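Local coordinates for flavodoxin (Lactobacillus reuteri, PDB 5VEG), which binds flavin mononucleotide and probably acts as a low-potential electron donor to redox enzymes, in association with a 1,2-propanediol-utilisation bacterial microcompartment, at residues 47-52 / 62-67; 73-76 / 80-83; 84-89 / 94-99; 103-108 / 136-141; 56-61 / 171-176. One frame throughout, in Å; residues are numbered along the deposited sequence.

Contact 1: 47-52 / 62-67; sequences VANIVC and VTESEI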
# COMPACT_ATOMS: atom_id res chain seq x y z
N VAL A 47 4.76 -8.62 -0.48
CA VAL A 47 3.67 -8.08 0.34
C VAL A 47 2.48 -7.72 -0.54
O VAL A 47 1.33 -8.06 -0.24
CB VAL A 47 4.15 -6.86 1.15
CG1 VAL A 47 2.95 -6.13 1.82
CG2 VAL A 47 5.22 -7.28 2.19
N ALA A 48 2.74 -7.01 -1.64
CA ALA A 48 1.67 -6.67 -2.58
C ALA A 48 0.98 -7.93 -3.11
O ALA A 48 -0.25 -7.98 -3.21
CB ALA A 48 2.24 -5.82 -3.72
N ASN A 49 1.76 -8.96 -3.45
CA ASN A 49 1.17 -10.22 -3.93
C ASN A 49 0.22 -10.82 -2.90
O ASN A 49 -0.87 -11.29 -3.25
CB ASN A 49 2.27 -11.24 -4.25
CG ASN A 49 3.09 -10.90 -5.49
OD1 ASN A 49 2.75 -10.01 -6.27
ND2 ASN A 49 4.18 -11.64 -5.68
N ILE A 50 0.62 -10.83 -1.63
CA ILE A 50 -0.25 -11.38 -0.59
C ILE A 50 -1.53 -10.57 -0.48
O ILE A 50 -2.62 -11.13 -0.30
CB ILE A 50 0.50 -11.44 0.75
CG1 ILE A 50 1.68 -12.42 0.64
CG2 ILE A 50 -0.45 -11.83 1.88
CD1 ILE A 50 2.76 -12.26 1.75
N VAL A 51 -1.43 -9.24 -0.58
CA VAL A 51 -2.62 -8.40 -0.48
C VAL A 51 -3.53 -8.62 -1.69
O VAL A 51 -4.75 -8.72 -1.56
CB VAL A 51 -2.22 -6.93 -0.31
CG1 VAL A 51 -3.46 -6.03 -0.33
CG2 VAL A 51 -1.42 -6.72 1.02
N CYS A 52 -2.94 -8.70 -2.89
CA CYS A 52 -3.73 -8.98 -4.09
C CYS A 52 -4.46 -10.31 -3.99
O CYS A 52 -5.62 -10.42 -4.37
CB CYS A 52 -2.84 -8.99 -5.33
SG CYS A 52 -2.16 -7.42 -5.73
N VAL A 62 -8.64 -7.05 -8.93
CA VAL A 62 -7.42 -6.38 -8.48
C VAL A 62 -6.52 -6.10 -9.67
O VAL A 62 -6.23 -7.00 -10.47
CB VAL A 62 -6.66 -7.22 -7.44
CG1 VAL A 62 -5.32 -6.54 -7.08
CG2 VAL A 62 -7.49 -7.44 -6.19
N THR A 63 -6.06 -4.86 -9.78
CA THR A 63 -4.94 -4.51 -10.64
C THR A 63 -3.71 -4.34 -9.77
O THR A 63 -3.77 -3.73 -8.69
CB THR A 63 -5.24 -3.21 -11.40
OG1 THR A 63 -6.53 -3.31 -12.02
CG2 THR A 63 -4.18 -2.96 -12.46
N GLU A 64 -2.59 -4.90 -10.21
CA GLU A 64 -1.33 -4.80 -9.49
C GLU A 64 -0.27 -4.25 -10.43
O GLU A 64 -0.14 -4.73 -11.56
CB GLU A 64 -0.89 -6.17 -8.94
CG GLU A 64 0.37 -6.11 -8.07
CD GLU A 64 0.79 -7.46 -7.48
OE1 GLU A 64 0.18 -8.50 -7.82
OE2 GLU A 64 1.74 -7.48 -6.68
N SER A 65 0.48 -3.25 -9.99
CA SER A 65 1.53 -2.70 -10.83
C SER A 65 2.67 -2.16 -9.97
O SER A 65 2.51 -1.94 -8.77
CB SER A 65 0.99 -1.59 -11.75
OG SER A 65 0.32 -0.60 -10.99
N GLU A 66 3.82 -1.97 -10.60
CA GLU A 66 4.96 -1.35 -9.94
C GLU A 66 4.82 0.17 -9.98
O GLU A 66 4.28 0.74 -10.93
CB GLU A 66 6.28 -1.77 -10.60
CG GLU A 66 7.55 -1.40 -9.82
CD GLU A 66 8.15 -0.09 -10.28
OE1 GLU A 66 8.64 0.67 -9.44
OE2 GLU A 66 8.11 0.19 -11.51
N ILE A 67 5.32 0.83 -8.93
CA ILE A 67 4.99 2.23 -8.72
C ILE A 67 5.55 3.11 -9.84
O ILE A 67 4.90 4.06 -10.27
CB ILE A 67 5.47 2.70 -7.33
CG1 ILE A 67 4.83 4.04 -6.96
CG2 ILE A 67 7.00 2.75 -7.24
CD1 ILE A 67 4.78 4.26 -5.44
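Glu-64 and Cys-52 carry this contact, which lies inside a beta-alpha-beta crossover: strand 31-38 leads into helix 43-56, which carries the chain back, and strand 60-66 then runs parallel to 31-38. The short segments of helix and strand run almost exactly antiparallel, at 173°, with their axes 9.7 Å apart at closest approach. From the strand outward, Glu-64 passes Cys-52 atom by atom. Its CB lies 3.7 Å from Cys-52 SG, and CG keeps the same company as it passes the sulfur. With CG anti to the backbone N (chi1 -175°) and the chain extended beyond it, the side chain reaches from the strand up to the helix, alongside Cys-52. Glu-64 CD is 3.4 Å from Cys-52 SG. At the tip the two oxygens part: OE1 stays beside the sulfur, Cys-52 SG being 3.3 Å away, while OE2 goes on to the methyl of Ala-48, whose CB it meets at 3.4 Å. The amide end of Asn-49 comes over from the helix and crosses this carboxylate at about a right angle, the two planes 82° apart. Around this pair, Ala-48 also packs on Val-35 and Tyr-37 of strand 31-38, while Val-47 and Val-51 lean on Leu-165 of helix 159-176. Next to Glu-64, Ser-65 OG is hydrogen-bonded to His-34 NE2 and Thr-70 OG1. Cys-52 is thus buried between two residues of the strand, its SG in contact with Glu-64 on one hand and with Val-62 CG1, at 3.5 Å, on the other.

Contact 2: 73-76 / 80-83; sequences ADFM and ILVV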
# COMPACT_ATOMS: atom_id res chain seq x y z
N ALA A 73 -3.42 8.93 -12.05
CA ALA A 73 -4.69 9.07 -12.76
C ALA A 73 -5.31 7.71 -13.09
O ALA A 73 -6.53 7.56 -13.06
CB ALA A 73 -4.51 9.90 -14.03
N ASP A 74 -4.48 6.71 -13.40
CA ASP A 74 -5.02 5.37 -13.64
C ASP A 74 -5.30 4.64 -12.34
O ASP A 74 -6.35 3.98 -12.21
CB ASP A 74 -4.05 4.57 -14.52
CG ASP A 74 -3.84 5.22 -15.88
OD1 ASP A 74 -4.85 5.62 -16.51
OD2 ASP A 74 -2.69 5.36 -16.33
N PHE A 75 -4.37 4.74 -11.39
CA PHE A 75 -4.48 4.13 -10.07
C PHE A 75 -5.81 4.47 -9.40
O PHE A 75 -6.51 3.59 -8.90
CB PHE A 75 -3.30 4.62 -9.22
CG PHE A 75 -3.26 4.10 -7.81
CD1 PHE A 75 -2.96 2.77 -7.55
CD2 PHE A 75 -3.43 4.97 -6.73
CE1 PHE A 75 -2.88 2.29 -6.25
CE2 PHE A 75 -3.36 4.50 -5.42
CZ PHE A 75 -3.08 3.16 -5.19
N MET A 76 -6.17 5.75 -9.39
CA MET A 76 -7.31 6.22 -8.62
C MET A 76 -8.64 5.71 -9.13
O MET A 76 -9.67 5.98 -8.49
CB MET A 76 -7.33 7.75 -8.59
CG MET A 76 -7.56 8.38 -9.97
SD MET A 76 -7.91 10.14 -9.82
CE MET A 76 -9.52 10.10 -9.01
N ILE A 80 -10.61 0.62 -4.14
CA ILE A 80 -9.68 0.37 -3.03
C ILE A 80 -8.27 0.63 -3.54
O ILE A 80 -7.89 0.10 -4.60
CB ILE A 80 -9.83 -1.06 -2.49
CG1 ILE A 80 -11.21 -1.26 -1.85
CG2 ILE A 80 -8.68 -1.41 -1.48
CD1 ILE A 80 -11.54 -2.72 -1.49
N LEU A 81 -7.51 1.45 -2.82
CA LEU A 81 -6.16 1.85 -3.23
C LEU A 81 -5.14 1.41 -2.17
O LEU A 81 -5.31 1.70 -0.99
CB LEU A 81 -6.08 3.36 -3.42
CG LEU A 81 -7.25 3.92 -4.23
CD1 LEU A 81 -7.29 5.43 -4.13
CD2 LEU A 81 -7.13 3.45 -5.67
N VAL A 82 -4.08 0.74 -2.61
CA VAL A 82 -3.07 0.17 -1.73
C VAL A 82 -1.69 0.51 -2.27
O VAL A 82 -1.44 0.32 -3.47
CB VAL A 82 -3.22 -1.36 -1.58
CG1 VAL A 82 -2.09 -1.95 -0.70
CG2 VAL A 82 -4.58 -1.70 -0.99
N VAL A 83 -0.80 1.00 -1.40
CA VAL A 83 0.62 1.15 -1.69
C VAL A 83 1.43 0.25 -0.76
O VAL A 83 1.26 0.29 0.47
CB VAL A 83 1.08 2.61 -1.56
CG1 VAL A 83 2.57 2.73 -1.85
CG2 VAL A 83 0.28 3.54 -2.52
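Met-76 O takes a hydrogen bond from Lys-112 NZ, and just behind that carbonyl Met-76 CA rests 4.1 Å from Leu-81 CD2. Side-chain packing makes the rest of the contact, and most of it is the work of Phe-75. A chi1 of 179° swings its ring away from the backbone N, so that the CZ end points from the short helix 72-75 at strand 80-85. Leu-81 meets the ring with two parts of its chain. The methyl CD2 lies over one face of the Phe-75 ring in a CH-pi contact, 4.1 Å from the centroid and 15° off the normal, shifted toward the rim. Lower down, Leu-81 CB touches the far end of the Phe-75 ring at CZ, 3.5 Å away. The same methyl is also pressed against the backbone of the helix, Leu-81 CD2 lying 3.3 Å from Phe-75 O. At the end that meets the strand, Phe-75 CE1 approaches Val-82 O at 3.7 Å, and Phe-75 CZ comes within 4.3 Å of Val-83 CG2. Leu-81 keeps its backbone in the sheet by hydrogen bonds to Val-113 and Gly-115. The ring of Phe-75 meets Phe-100 edge-to-face and touches Val-36 of strand 31-38 as well. Helix 130-141 closes in through Phe-139, which packs on Phe-75, Leu-81 and Val-83, whereas Ile-80 and Val-82 turn to Leu-172 of helix 159-176.

Contact 3: 84-89 / 94-99; sequences CAYTYD and PEEGLD. With CD (cadmium ion), chain E; NA (sodium ion), chain F; FMN (flavin mononucleotide), chain D.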
# COMPACT_ATOMS: atom_id res chain seq x y z
N CYS A 84 2.33 -0.54 -1.34
CA CYS A 84 3.26 -1.37 -0.58
C CYS A 84 4.66 -0.95 -0.99
O CYS A 84 5.08 -1.21 -2.12
CB CYS A 84 3.03 -2.86 -0.86
SG CYS A 84 1.36 -3.49 -0.49
N ALA A 85 5.42 -0.32 -0.09
CA ALA A 85 6.69 0.26 -0.50
C ALA A 85 7.71 0.20 0.62
O ALA A 85 7.37 0.32 1.80
CB ALA A 85 6.53 1.71 -0.95
N TYR A 86 8.98 0.08 0.22
CA TYR A 86 10.08 -0.04 1.18
C TYR A 86 10.51 1.33 1.68
O TYR A 86 10.09 2.38 1.18
CB TYR A 86 11.28 -0.75 0.53
CG TYR A 86 11.88 0.02 -0.64
CD1 TYR A 86 12.82 1.03 -0.44
CD2 TYR A 86 11.50 -0.28 -1.95
CE1 TYR A 86 13.37 1.74 -1.53
CE2 TYR A 86 12.04 0.42 -3.04
CZ TYR A 86 12.97 1.42 -2.82
OH TYR A 86 13.50 2.12 -3.89
N THR A 87 11.38 1.31 2.69
CA THR A 87 12.09 2.46 3.21
C THR A 87 13.59 2.21 3.06
O THR A 87 14.06 1.09 3.26
CB THR A 87 11.73 2.70 4.69
OG1 THR A 87 10.31 2.86 4.83
CG2 THR A 87 12.43 3.93 5.21
N TYR A 88 14.34 3.25 2.70
CA TYR A 88 15.77 3.12 2.42
C TYR A 88 16.55 4.20 3.17
O TYR A 88 15.97 5.12 3.75
CB TYR A 88 16.05 3.23 0.92
CG TYR A 88 17.07 2.23 0.42
CD1 TYR A 88 16.90 0.87 0.63
CD2 TYR A 88 18.20 2.65 -0.27
CE1 TYR A 88 17.82 -0.04 0.18
CE2 TYR A 88 19.13 1.74 -0.74
CZ TYR A 88 18.94 0.40 -0.52
OH TYR A 88 19.86 -0.51 -0.98
N ASP A 89 17.87 4.04 3.18
CA ASP A 89 18.82 5.06 3.63
C ASP A 89 18.29 5.90 4.78
O ASP A 89 18.19 7.12 4.70
CB ASP A 89 19.23 5.97 2.47
CG ASP A 89 20.25 5.34 1.58
OD1 ASP A 89 21.41 5.16 2.03
OD2 ASP A 89 19.91 5.05 0.42
N PRO A 94 11.21 5.59 -1.53
CA PRO A 94 11.70 5.09 -2.82
C PRO A 94 11.75 6.21 -3.85
O PRO A 94 10.75 6.91 -4.07
CB PRO A 94 10.68 4.01 -3.20
CG PRO A 94 9.97 3.67 -1.91
CD PRO A 94 9.95 4.93 -1.12
N GLU A 95 12.91 6.38 -4.48
CA GLU A 95 13.10 7.51 -5.40
C GLU A 95 12.21 7.38 -6.63
O GLU A 95 11.72 8.38 -7.16
CB GLU A 95 14.57 7.61 -5.81
CG GLU A 95 15.46 8.33 -4.80
CD GLU A 95 16.93 8.30 -5.20
OE1 GLU A 95 17.78 7.96 -4.35
OE2 GLU A 95 17.25 8.62 -6.37
N GLU A 96 12.01 6.15 -7.11
CA GLU A 96 11.10 5.87 -8.21
C GLU A 96 9.63 6.10 -7.86
O GLU A 96 8.78 6.04 -8.76
CB GLU A 96 11.29 4.42 -8.68
CG GLU A 96 10.81 3.34 -7.69
CD GLU A 96 11.91 2.87 -6.72
OE1 GLU A 96 12.84 3.63 -6.42
OE2 GLU A 96 11.82 1.72 -6.25
N GLY A 97 9.30 6.36 -6.59
CA GLY A 97 7.93 6.59 -6.16
C GLY A 97 7.63 8.01 -5.73
O GLY A 97 6.51 8.31 -5.31
N LEU A 98 8.60 8.92 -5.86
CA LEU A 98 8.41 10.27 -5.35
C LEU A 98 7.35 11.01 -6.15
O LEU A 98 6.53 11.75 -5.59
CB LEU A 98 9.73 11.05 -5.38
CG LEU A 98 10.73 10.59 -4.31
CD1 LEU A 98 12.11 11.15 -4.65
CD2 LEU A 98 10.28 11.04 -2.94
N ASP A 99 7.34 10.83 -7.47
CA ASP A 99 6.35 11.50 -8.29
C ASP A 99 4.94 11.01 -7.98
O ASP A 99 4.02 11.80 -7.74
CB ASP A 99 6.68 11.30 -9.75
CG ASP A 99 5.65 11.92 -10.63
OD1 ASP A 99 5.41 13.13 -10.46
OD2 ASP A 99 5.06 11.19 -11.44
CD CD E . 3.57 13.12 -12.21
NA NA F . 6.11 15.36 -10.59
N1 FMN D . 14.21 -0.32 6.33
C2 FMN D . 13.49 0.54 7.13
O2 FMN D . 12.42 0.18 7.61
N3 FMN D . 13.97 1.80 7.41
C4 FMN D . 15.18 2.22 6.89
O4 FMN D . 15.58 3.35 7.14
C4A FMN D . 15.92 1.35 6.08
N5 FMN D . 17.14 1.74 5.55
C5A FMN D . 17.84 0.85 4.74
C6 FMN D . 19.07 1.21 4.19
C7 FMN D . 19.77 0.31 3.38
C7M FMN D . 21.10 0.68 2.79
C8 FMN D . 19.26 -0.96 3.14
C8M FMN D . 20.02 -1.93 2.28
C9 FMN D . 18.03 -1.33 3.69
C9A FMN D . 17.33 -0.42 4.48
N10 FMN D . 16.11 -0.80 5.00
C10 FMN D . 15.42 0.08 5.81
C1' FMN D . 15.61 -2.19 4.76
C2' FMN D . 14.66 -2.42 3.59
O2' FMN D . 13.56 -1.55 3.72
C3' FMN D . 14.19 -3.85 3.76
O3' FMN D . 15.23 -4.77 3.53
C4' FMN D . 13.02 -4.19 2.86
O4' FMN D . 12.59 -5.49 3.17
C5' FMN D . 13.45 -4.17 1.40
O5' FMN D . 12.27 -4.31 0.63
P FMN D . 12.35 -4.77 -0.91
O1P FMN D . 12.89 -6.18 -0.96
O2P FMN D . 10.92 -4.75 -1.43
O3P FMN D . 13.27 -3.87 -1.68
O HOH W 1 14.85 4.46 -3.86
O HOH W 2 2.42 11.37 -13.68
O HOH W 3 4.37 15.46 -9.17
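Tyr-86, Pro-94 and Glu-96 hold the flavin-binding loop after strand 80-85 to the turns that lead into helix 98-105. Tyr-86 has its CG between the backbone N and the carbonyl carbon (chi1 63°), and this carries the ring across to Pro-94. The proline leans over one face with its CB-CG edge: Pro-94 CG sits over the centre of the Tyr-86 ring in a CH-pi contact, 3.8 Å from the centroid and 10° off the normal, and Pro-94 CB meets Tyr-86 CZ at 3.5 Å. Glu-96, bent in mid-chain, comes from the opposite direction and takes the phenol. Tyr-86 OH donates to Glu-96 OE2 at 2.9 Å, on the syn side and 21° out of the carboxylate plane. A water in the ring plane donates to Tyr-86 OH at 2.7 Å and accepts from Glu-95 N at 2.8 Å. Beyond Tyr-86 the loop turns to the cofactor: FMN O2' donates to Thr-87 O at 2.7 Å, and FMN C7 lies over a face of the Tyr-88 ring. At the far end Asp-99 chelates the cadmium ion with both oxygens and shares OD1 with the sodium ion. The two bonds hold the end of the phenol in place, and the proline over one face probably limits how the ring can turn. Donor to Glu-96 and acceptor from the water, the hydroxyl thus has both its polar roles met right next to the flavin loop.

Contact 4: 103-108 / 136-141; sequences DLQSTD and DDAFKK. With CD (cadmium ion), chain E.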
# COMPACT_ATOMS: atom_id res chain seq x y z
N ASP A 103 1.96 13.19 -6.62
CA ASP A 103 0.69 13.25 -7.35
C ASP A 103 -0.48 12.77 -6.51
O ASP A 103 -1.60 13.27 -6.65
CB ASP A 103 0.78 12.42 -8.62
CG ASP A 103 1.73 13.00 -9.64
OD1 ASP A 103 2.27 14.12 -9.43
OD2 ASP A 103 1.93 12.32 -10.65
N LEU A 104 -0.24 11.79 -5.63
CA LEU A 104 -1.30 11.27 -4.78
C LEU A 104 -1.91 12.37 -3.92
O LEU A 104 -3.14 12.52 -3.86
CB LEU A 104 -0.73 10.16 -3.89
CG LEU A 104 -1.60 9.03 -3.36
CD1 LEU A 104 -2.29 8.32 -4.51
CD2 LEU A 104 -0.68 8.07 -2.57
N GLN A 105 -1.06 13.17 -3.27
CA GLN A 105 -1.53 14.25 -2.41
C GLN A 105 -2.21 15.37 -3.16
O GLN A 105 -2.95 16.15 -2.55
CB GLN A 105 -0.37 14.86 -1.64
CG GLN A 105 0.66 13.89 -1.19
CD GLN A 105 1.92 14.58 -0.74
OE1 GLN A 105 3.02 14.09 -0.99
NE2 GLN A 105 1.77 15.71 -0.06
N SER A 106 -1.97 15.51 -4.46
CA SER A 106 -2.61 16.55 -5.25
C SER A 106 -3.95 16.11 -5.81
O SER A 106 -4.64 16.92 -6.45
CB SER A 106 -1.69 16.99 -6.39
OG SER A 106 -0.36 17.20 -5.93
N THR A 107 -4.35 14.85 -5.60
CA THR A 107 -5.57 14.31 -6.18
C THR A 107 -6.68 14.25 -5.14
O THR A 107 -6.43 13.93 -3.97
CB THR A 107 -5.30 12.92 -6.76
OG1 THR A 107 -4.14 12.98 -7.60
CG2 THR A 107 -6.47 12.44 -7.59
N ASP A 108 -7.90 14.58 -5.55
CA ASP A 108 -9.08 14.44 -4.70
C ASP A 108 -9.49 12.97 -4.68
O ASP A 108 -10.10 12.48 -5.63
CB ASP A 108 -10.22 15.33 -5.19
CG ASP A 108 -11.41 15.34 -4.25
OD1 ASP A 108 -11.33 14.70 -3.18
OD2 ASP A 108 -12.42 16.00 -4.56
N ASP A 136 0.53 6.79 4.08
CA ASP A 136 -0.71 6.91 4.84
C ASP A 136 -1.09 8.37 5.02
O ASP A 136 -2.26 8.75 4.83
CB ASP A 136 -0.58 6.21 6.19
CG ASP A 136 -1.93 5.93 6.82
OD1 ASP A 136 -2.56 6.90 7.27
OD2 ASP A 136 -2.37 4.76 6.84
N ASP A 137 -0.12 9.21 5.39
CA ASP A 137 -0.37 10.65 5.43
C ASP A 137 -0.78 11.20 4.07
O ASP A 137 -1.68 12.04 3.98
CB ASP A 137 0.88 11.38 5.94
CG ASP A 137 1.07 11.23 7.45
OD1 ASP A 137 0.12 10.80 8.15
OD2 ASP A 137 2.16 11.56 7.94
N ALA A 138 -0.14 10.75 2.98
CA ALA A 138 -0.51 11.30 1.68
C ALA A 138 -1.96 10.97 1.34
O ALA A 138 -2.69 11.82 0.80
CB ALA A 138 0.41 10.77 0.59
N PHE A 139 -2.39 9.74 1.62
CA PHE A 139 -3.78 9.37 1.37
C PHE A 139 -4.72 10.23 2.21
O PHE A 139 -5.81 10.61 1.76
CB PHE A 139 -4.00 7.89 1.67
CG PHE A 139 -3.65 6.96 0.51
CD1 PHE A 139 -4.34 7.06 -0.70
CD2 PHE A 139 -2.66 5.99 0.65
CE1 PHE A 139 -4.04 6.20 -1.74
CE2 PHE A 139 -2.36 5.14 -0.38
CZ PHE A 139 -3.05 5.24 -1.59
N LYS A 140 -4.31 10.55 3.44
CA LYS A 140 -5.12 11.40 4.31
C LYS A 140 -5.31 12.79 3.71
O LYS A 140 -6.43 13.30 3.66
CB LYS A 140 -4.50 11.50 5.70
CG LYS A 140 -4.58 10.24 6.55
CD LYS A 140 -4.41 10.57 8.04
CE LYS A 140 -4.11 9.32 8.88
NZ LYS A 140 -2.64 9.05 9.00
N LYS A 141 -4.21 13.43 3.26
CA LYS A 141 -4.34 14.74 2.63
C LYS A 141 -5.20 14.67 1.37
O LYS A 141 -5.90 15.63 1.03
CB LYS A 141 -2.97 15.33 2.25
CG LYS A 141 -1.83 14.99 3.17
CD LYS A 141 -1.70 15.98 4.32
CE LYS A 141 -0.81 15.40 5.42
NZ LYS A 141 -1.63 14.77 6.51
CD CD E . 3.57 13.12 -12.21
O HOH W 2 2.42 11.37 -13.68
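Leu-104 and Phe-139 make the tight part of this contact. Leu-104 CD2 sits over the centre of one face of the Phe-139 ring, 3.9 Å from the centroid and 13° off the normal, a clear CH-pi contact. The other methyl, Leu-104 CD1, reaches Phe-139 CE1 at 3.9 Å, so both branches of the leucine are used. Its chi1 of -153° turns the fork away from its own backbone N and at the ring. Phe-139 is buried further by stacking with Tyr-114.

Toward solvent the contact opens out, although the backbones come close there, with Gln-105 CA and Ala-138 CA 5.1 Å apart. The partly exposed Gln-105 lays its CG on Ala-138 CB at 3.6 Å, and Lys-141 leads its amine away from helix 98-105. Within helix 130-141 itself, Lys-140 NZ makes a salt bridge with Asp-136 OD1 at 2.8 Å and a weak one with Asp-137. On the other helix, Asp-103 OD2 binds the cadmium ion at 2.4 Å. Helices 98-105 and 130-141 thus pack side by side on one face of the parallel sheet, as in the three-layer alpha/beta/alpha fold of flavodoxins.

Contact 5: 56-61 / 171-176; sequences TNLNVK and GLVKTA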
# COMPACT_ATOMS: atom_id res chain seq x y z
N THR A 56 -8.45 -10.68 -3.95
CA THR A 56 -9.09 -11.54 -4.94
C THR A 56 -9.96 -12.60 -4.26
O THR A 56 -11.09 -12.87 -4.70
CB THR A 56 -8.05 -12.21 -5.83
OG1 THR A 56 -7.35 -11.23 -6.59
CG2 THR A 56 -8.72 -13.19 -6.79
N ASN A 57 -9.48 -13.19 -3.17
CA ASN A 57 -10.28 -14.18 -2.47
C ASN A 57 -11.44 -13.56 -1.70
O ASN A 57 -12.28 -14.31 -1.19
CB ASN A 57 -9.40 -15.00 -1.54
CG ASN A 57 -8.45 -15.90 -2.29
OD1 ASN A 57 -8.29 -15.76 -3.51
ND2 ASN A 57 -7.79 -16.81 -1.58
N LEU A 58 -11.52 -12.24 -1.62
CA LEU A 58 -12.71 -11.57 -1.11
C LEU A 58 -13.57 -11.01 -2.24
O LEU A 58 -14.35 -10.08 -2.01
CB LEU A 58 -12.33 -10.45 -0.13
CG LEU A 58 -11.70 -10.86 1.21
CD1 LEU A 58 -11.08 -9.65 1.88
CD2 LEU A 58 -12.73 -11.49 2.13
N ASN A 59 -13.41 -11.54 -3.46
CA ASN A 59 -14.23 -11.19 -4.63
C ASN A 59 -14.00 -9.75 -5.08
O ASN A 59 -14.93 -9.04 -5.44
CB ASN A 59 -15.73 -11.42 -4.38
CG ASN A 59 -16.02 -12.82 -3.88
OD1 ASN A 59 -15.56 -13.81 -4.45
ND2 ASN A 59 -16.78 -12.92 -2.79
N VAL A 60 -12.75 -9.32 -5.07
CA VAL A 60 -12.37 -8.01 -5.57
C VAL A 60 -11.59 -8.22 -6.85
O VAL A 60 -10.77 -9.14 -6.94
CB VAL A 60 -11.54 -7.24 -4.51
CG1 VAL A 60 -11.03 -5.92 -5.06
CG2 VAL A 60 -12.36 -7.01 -3.27
N LYS A 61 -11.85 -7.40 -7.87
CA LYS A 61 -11.03 -7.43 -9.07
C LYS A 61 -9.85 -6.49 -8.86
O LYS A 61 -10.05 -5.29 -8.64
CB LYS A 61 -11.83 -7.07 -10.32
CG LYS A 61 -13.11 -7.87 -10.47
CD LYS A 61 -14.31 -6.98 -10.80
CE LYS A 61 -15.59 -7.63 -10.29
NZ LYS A 61 -15.80 -7.24 -8.87
N GLY A 171 -10.42 -5.62 6.08
CA GLY A 171 -10.81 -4.28 6.49
C GLY A 171 -11.11 -3.38 5.31
O GLY A 171 -12.09 -2.62 5.33
N LEU A 172 -10.28 -3.43 4.27
CA LEU A 172 -10.50 -2.59 3.09
C LEU A 172 -11.84 -2.92 2.44
O LEU A 172 -12.62 -2.02 2.11
CB LEU A 172 -9.36 -2.77 2.09
CG LEU A 172 -7.91 -2.54 2.54
CD1 LEU A 172 -6.94 -3.01 1.46
CD2 LEU A 172 -7.68 -1.07 2.89
N VAL A 173 -12.11 -4.21 2.26
CA VAL A 173 -13.35 -4.64 1.60
C VAL A 173 -14.56 -4.20 2.41
O VAL A 173 -15.49 -3.58 1.88
CB VAL A 173 -13.34 -6.16 1.38
CG1 VAL A 173 -14.66 -6.62 0.75
CG2 VAL A 173 -12.19 -6.56 0.49
N LYS A 174 -14.57 -4.51 3.71
CA LYS A 174 -15.72 -4.10 4.51
C LYS A 174 -15.90 -2.59 4.50
O LYS A 174 -17.02 -2.09 4.34
CB LYS A 174 -15.59 -4.64 5.94
CG LYS A 174 -15.92 -6.14 6.08
CD LYS A 174 -16.73 -6.71 4.89
CE LYS A 174 -18.25 -6.55 5.03
NZ LYS A 174 -18.93 -6.61 3.70
N THR A 175 -14.79 -1.84 4.59
CA THR A 175 -14.88 -0.38 4.55
C THR A 175 -15.42 0.09 3.20
O THR A 175 -16.28 0.99 3.15
CB THR A 175 -13.50 0.23 4.82
OG1 THR A 175 -13.05 -0.18 6.11
CG2 THR A 175 -13.55 1.75 4.81
N ALA A 176 -14.95 -0.50 2.10
CA ALA A 176 -15.38 -0.06 0.78
C ALA A 176 -16.78 -0.56 0.43
O ALA A 176 -17.43 0.05 -0.42
CB ALA A 176 -14.40 -0.54 -0.29
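Val-173 of the last helix receives Leu-58 and Val-60, which flank Asn-59, the C-prime residue of the Schellman motif that ends helix 43-56 and leads into strand 60-66 of this flavodoxin fold. The contact proper is wholly apolar and falls on one methyl, Val-173 CG2. Leu-58 CD1 touches Val-173 CG2 at 3.6 Å, and the base of the leucine, Leu-58 CB, lies 3.9 Å from that same Val-173 CG2; the two side chains meet at a slant. Val-60 CG2 joins Val-173 CG2 at 3.8 Å, the two valines sliding past each other in opposite directions. Leu-55 of helix 43-56 and Leu-31 of strand 31-38 pack on both valines and fill out the cluster.

Hydrogen bonds serve each side separately. At Asn-59, where phi is positive, the motif closes: Asn-59 N bonds Thr-56 O at 2.9 Å, and Val-60 N bonds Leu-55 O. That reversal sets Leu-58 and Val-60 toward the same helix. In helix 159-176, Gly-171 O is held by two donors of one residue, which arrive from opposite faces of its plane: Thr-175 N at 2.9 Å and Thr-175 OG1 at 2.7 Å.

All five contacts are built on one five-stranded parallel sheet and its covering helices. Contacts 1 and 5 share strand 60-66, at the sheet's edge, and their segments alternate along the chain. Contacts 2 and 3 share strand 80-85 in the middle of the sheet, contacts 3 and 4 share helix 98-105 and the cadmium ion, and contacts 1 to 4 follow in series. Contact 5, by contrast, brings the last helix back to an early strand. Contacts 2 and 4 touch on the same face of the sheet, their centres about 11 Å apart. Contacts 3 and 5 lie about 26 Å apart between centres, on opposite sides of the chain's centre, which separates the flavin end from the chain terminus.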